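Local coordinates for nird-like protein (Hydrogenobacter thermophilus, PDB 4CH7) that decarboxylates siroheme to 12,18-didecarboxysiroheme, probably by way of a monodecarboxylated intermediate, as part of heme d1 biosynthesis, at residues A[190-193]-A[194-197]; A[37-40]-A[41-44]. All blocks are in the same frame, centred on the assembly; numbering follows the deposited sequence.

Interaction 1 of 2, residues A[190-193]-A[194-197]; sequences FLEY and AKRL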
loop_
_atom_site.group_PDB
_atom_site.type_symbol
_atom_site.label_atom_id
_atom_site.label_comp_id
_atom_site.label_asym_id
_atom_site.label_seq_id
_atom_site.Cartn_x
_atom_site.Cartn_y
_atom_site.Cartn_z
ATOM N N PHE A 190 21.727 11.420 0.834
ATOM C CA PHE A 190 22.145 10.024 0.771
ATOM C C PHE A 190 23.383 9.778 1.628
ATOM O O PHE A 190 23.788 8.633 1.832
ATOM C CB PHE A 190 22.443 9.617 -0.673
ATOM C CG PHE A 190 21.231 9.574 -1.557
ATOM C CD1 PHE A 190 20.368 8.491 -1.512
ATOM C CD2 PHE A 190 20.964 10.610 -2.443
ATOM C CE1 PHE A 190 19.244 8.441 -2.328
ATOM C CE2 PHE A 190 19.843 10.572 -3.264
ATOM C CZ PHE A 190 18.983 9.484 -3.208
ATOM N N LEU A 191 23.979 10.859 2.127
ATOM C CA LEU A 191 25.249 10.781 2.849
ATOM C C LEU A 191 25.167 10.002 4.162
ATOM O O LEU A 191 25.936 9.064 4.377
ATOM C CB LEU A 191 25.817 12.177 3.107
ATOM C CG LEU A 191 27.186 12.183 3.787
ATOM C CD1 LEU A 191 28.169 11.357 2.977
ATOM C CD2 LEU A 191 27.705 13.598 3.979
ATOM N N GLU A 192 24.251 10.400 5.042
ATOM C CA GLU A 192 24.095 9.723 6.326
ATOM C C GLU A 192 23.731 8.251 6.161
ATOM O O GLU A 192 24.245 7.396 6.886
ATOM C CB GLU A 192 23.063 10.432 7.206
ATOM C CG GLU A 192 23.643 11.565 8.039
ATOM C CD GLU A 192 24.900 11.155 8.786
ATOM O OE1 GLU A 192 24.910 10.072 9.407
ATOM O OE2 GLU A 192 25.885 11.919 8.745
ATOM N N TYR A 193 22.850 7.967 5.205
ATOM C CA TYR A 193 22.500 6.593 4.853
ATOM C C TYR A 193 23.747 5.803 4.475
ATOM O O TYR A 193 23.951 4.681 4.934
ATOM C CB TYR A 193 21.525 6.576 3.673
ATOM C CG TYR A 193 20.112 7.013 3.998
ATOM C CD1 TYR A 193 19.625 6.958 5.296
ATOM C CD2 TYR A 193 19.263 7.473 3.000
ATOM C CE1 TYR A 193 18.334 7.354 5.591
ATOM C CE2 TYR A 193 17.970 7.871 3.288
ATOM C CZ TYR A 193 17.512 7.810 4.584
ATOM O OH TYR A 193 16.226 8.204 4.876
ATOM N N ALA A 194 24.579 6.404 3.630
ATOM C CA ALA A 194 25.804 5.769 3.157
ATOM C C ALA A 194 26.779 5.482 4.299
ATOM O O ALA A 194 27.394 4.414 4.343
ATOM C CB ALA A 194 26.464 6.629 2.092
ATOM N N LYS A 195 26.927 6.442 5.210
ATOM C CA LYS A 195 27.779 6.264 6.383
ATOM C C LYS A 195 27.288 5.102 7.243
ATOM O O LYS A 195 28.084 4.289 7.713
ATOM C CB LYS A 195 27.821 7.543 7.223
ATOM C CG LYS A 195 28.552 8.713 6.575
ATOM C CD LYS A 195 28.610 9.902 7.529
ATOM C CE LYS A 195 29.217 11.132 6.869
ATOM N NZ LYS A 195 30.639 10.928 6.486
ATOM N N ARG A 196 25.974 5.035 7.450
ATOM C CA ARG A 196 25.368 3.959 8.230
ATOM C C ARG A 196 25.572 2.606 7.555
ATOM O O ARG A 196 25.760 1.591 8.225
ATOM C CB ARG A 196 23.873 4.219 8.442
ATOM C CG ARG A 196 23.557 5.372 9.390
ATOM C CD ARG A 196 22.069 5.726 9.373
ATOM N NE ARG A 196 21.227 4.648 9.888
ATOM C CZ ARG A 196 19.898 4.687 9.921
ATOM N NH1 ARG A 196 19.249 5.749 9.466
ATOM N NH2 ARG A 196 19.215 3.660 10.407
ATOM N N LEU A 197 25.544 2.601 6.227
ATOM C CA LEU A 197 25.732 1.377 5.458
ATOM C C LEU A 197 27.209 1.057 5.252
ATOM O O LEU A 197 27.545 0.072 4.593
ATOM C CB LEU A 197 25.013 1.475 4.111
ATOM C CG LEU A 197 23.493 1.528 4.233
ATOM C CD1 LEU A 197 22.837 1.875 2.909
ATOM C CD2 LEU A 197 22.965 0.210 4.762
#

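Interaction 2 of 2, residues A[37-40]-A[41-44]; sequences LLKT and IEKL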
loop_
_atom_site.group_PDB
_atom_site.type_symbol
_atom_site.label_atom_id
_atom_site.label_comp_id
_atom_site.label_asym_id
_atom_site.label_seq_id
_atom_site.Cartn_x
_atom_site.Cartn_y
_atom_site.Cartn_z
ATOM N N LEU A 37 14.547 26.422 -1.730
ATOM C CA LEU A 37 13.756 25.266 -2.143
ATOM C C LEU A 37 13.524 24.341 -0.957
ATOM O O LEU A 37 12.395 23.936 -0.692
ATOM C CB LEU A 37 14.443 24.496 -3.277
ATOM C CG LEU A 37 13.828 23.129 -3.595
ATOM C CD1 LEU A 37 12.414 23.294 -4.115
ATOM C CD2 LEU A 37 14.670 22.339 -4.581
ATOM N N LEU A 38 14.604 24.028 -0.244
ATOM C CA LEU A 38 14.558 23.132 0.909
ATOM C C LEU A 38 13.567 23.574 1.987
ATOM O O LEU A 38 12.668 22.816 2.356
ATOM C CB LEU A 38 15.954 22.971 1.515
ATOM C CG LEU A 38 16.885 21.991 0.804
ATOM C CD1 LEU A 38 18.210 21.870 1.534
ATOM C CD2 LEU A 38 16.218 20.638 0.680
ATOM N N LYS A 39 13.739 24.795 2.490
ATOM C CA LYS A 39 12.873 25.320 3.545
ATOM C C LYS A 39 11.407 25.351 3.113
ATOM O O LYS A 39 10.508 25.123 3.925
ATOM C CB LYS A 39 13.339 26.710 3.993
ATOM C CG LYS A 39 12.448 27.345 5.054
ATOM C CD LYS A 39 13.019 28.647 5.583
ATOM C CE LYS A 39 11.975 29.415 6.379
ATOM N NZ LYS A 39 10.835 29.846 5.523
ATOM N N THR A 40 11.174 25.611 1.829
ATOM C CA THR A 40 9.822 25.575 1.282
ATOM C C THR A 40 9.206 24.170 1.376
ATOM O O THR A 40 8.069 24.028 1.827
ATOM C CB THR A 40 9.766 26.106 -0.168
ATOM O OG1 THR A 40 10.145 27.490 -0.187
ATOM C CG2 THR A 40 8.359 25.974 -0.725
ATOM N N ILE A 41 9.960 23.144 0.969
ATOM C CA ILE A 41 9.503 21.751 1.055
ATOM C C ILE A 41 8.991 21.425 2.450
ATOM O O ILE A 41 7.944 20.793 2.607
ATOM C CB ILE A 41 10.629 20.730 0.766
ATOM C CG1 ILE A 41 11.416 21.098 -0.489
ATOM C CG2 ILE A 41 10.046 19.321 0.642
ATOM C CD1 ILE A 41 10.633 20.959 -1.753
ATOM N N GLU A 42 9.756 21.850 3.453
ATOM C CA GLU A 42 9.408 21.622 4.848
ATOM C C GLU A 42 8.020 22.171 5.146
ATOM O O GLU A 42 7.199 21.488 5.749
ATOM C CB GLU A 42 10.436 22.283 5.767
ATOM C CG GLU A 42 11.883 21.894 5.481
ATOM C CD GLU A 42 12.853 22.512 6.470
ATOM O OE1 GLU A 42 12.471 23.488 7.150
ATOM O OE2 GLU A 42 13.996 22.020 6.568
ATOM N N LYS A 43 7.770 23.407 4.715
ATOM C CA LYS A 43 6.466 24.040 4.874
ATOM C C LYS A 43 5.353 23.163 4.323
ATOM O O LYS A 43 4.329 22.967 4.973
ATOM C CB LYS A 43 6.432 25.394 4.166
ATOM C CG LYS A 43 7.078 26.538 4.928
ATOM C CD LYS A 43 6.886 27.847 4.176
ATOM C CE LYS A 43 7.470 29.024 4.935
ATOM N NZ LYS A 43 7.418 30.275 4.127
ATOM N N LEU A 44 5.560 22.632 3.122
ATOM C CA LEU A 44 4.552 21.796 2.484
ATOM C C LEU A 44 4.279 20.504 3.257
ATOM O O LEU A 44 3.146 20.031 3.274
ATOM C CB LEU A 44 4.912 21.510 1.019
ATOM C CG LEU A 44 4.736 22.682 0.046
ATOM C CD1 LEU A 44 6.074 23.222 -0.416
ATOM C CD2 LEU A 44 3.884 22.283 -1.147
#

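Interaction 1 of 2, residues A[190-193]-A[194-197]
Leu-197 lies on the carbonyl of Tyr-193, one turn back. Leu-197 CG rests 3.3 Å from Tyr-193 O, which also takes the Leu-197 N-H at 2.9 Å. The tight side of the short helix 191-196 is at the buried Phe-190, Tyr-193 and Ala-194. The bond from CA to CB of Tyr-193 leads away from the next turn, and CG lies anti to the carbonyl carbon (chi1 -73°); the ring meets the guanidinium of Arg-196 at its edge, with Arg-196 NH1 4.3 Å from Tyr-193 CE1. Further back, Ala-194 N bonds to Phe-190 O at 3.0 Å, which carries the i to i+4 pattern to the residue just before the helix.

The solvent side is looser. Lys-195 is extended as far as CE and bends at its last torsion (chi4 -64°), its CE 3.8 Å from the branch carbon CG of Leu-191 and its CD 3.6 Å from Glu-192 OE2. The carboxylate thus lies against the methylenes, while Lys-195 NZ stays 5.4 Å from Glu-192 OE2, too far for a salt bridge.

Within this helix-turn-helix domain, Tyr-193 and Leu-197 face Ile-178 on helix 170-179, whereas Leu-197 also reaches Leu-204, and Phe-190 Leu-205 and Leu-208, on helix 201-213.

Interaction 2 of 2, residues A[37-40]-A[41-44]
Ile-41 packs onto the turn before it, starting at its CB, which sits 3.3 Å from Leu-38 O. With CG1 turned beside the backbone N (chi1 -47°), Ile-41 CG1 comes to 3.0 Å from Leu-37 O, the same carbonyl that accepts the Ile-41 N-H in its plane. At the tip, Ile-41 CD1 meets Leu-37 CD1 at 3.8 Å, two methyls from chains that slant across each other, and also lies against the Leu-37 carbonyl.

Thr-40 and Leu-44 lie side by side instead, with Thr-40 CG2 3.6 Å from Leu-44 CD1, while Thr-40 OG1 bonds back to Lys-36 O. These four residues form the inward face of helix 34-47, the third helix in a three-helix helix-turn-helix domain: Ile-8 receives Leu-37, Thr-40 and Ile-41, and Leu-26 and Ala-27 on helix 22-30 receive Leu-37.

On the outer face, Lys-39 bends at its last torsion and brings NZ to 3.7 Å from Lys-43 NZ, a close pair of like charges. Glu-42 lays CG 3.4 Å from Leu-38 O and touches Leu-185 in a loop. Glu-42 OE1 lies 6.8 Å from Lys-39 NZ, too far for contact. With an alanine here, lacking the carboxylate, the Leu-38 carbonyl and Leu-185 would probably be less covered and Lys-39 left without a nearby opposite charge.

Followed from the N terminus, the chain first completes interaction 2 in helix 34-47, inside the helix-turn-helix range 6-51. It then passes through the AsnC-like range 61-142 before reaching interaction 1 in helix 191-196, inside the range 172-218. Each contact joins adjacent turns of one helix and closes no long loop; interaction 2 ends before interaction 1 opens, so they stand in series, neither nested nor crossed. The centres of interaction 1 and interaction 2 are about 22 Å apart, and the two do not touch. Loop residues bridge the two regions: Leu-185 lies against Ile-41 and Glu-42, and Leu-18 against Phe-190. Strands 53-57 and 217-222, which follow the two ranges' helices, pair antiparallel as a further tie.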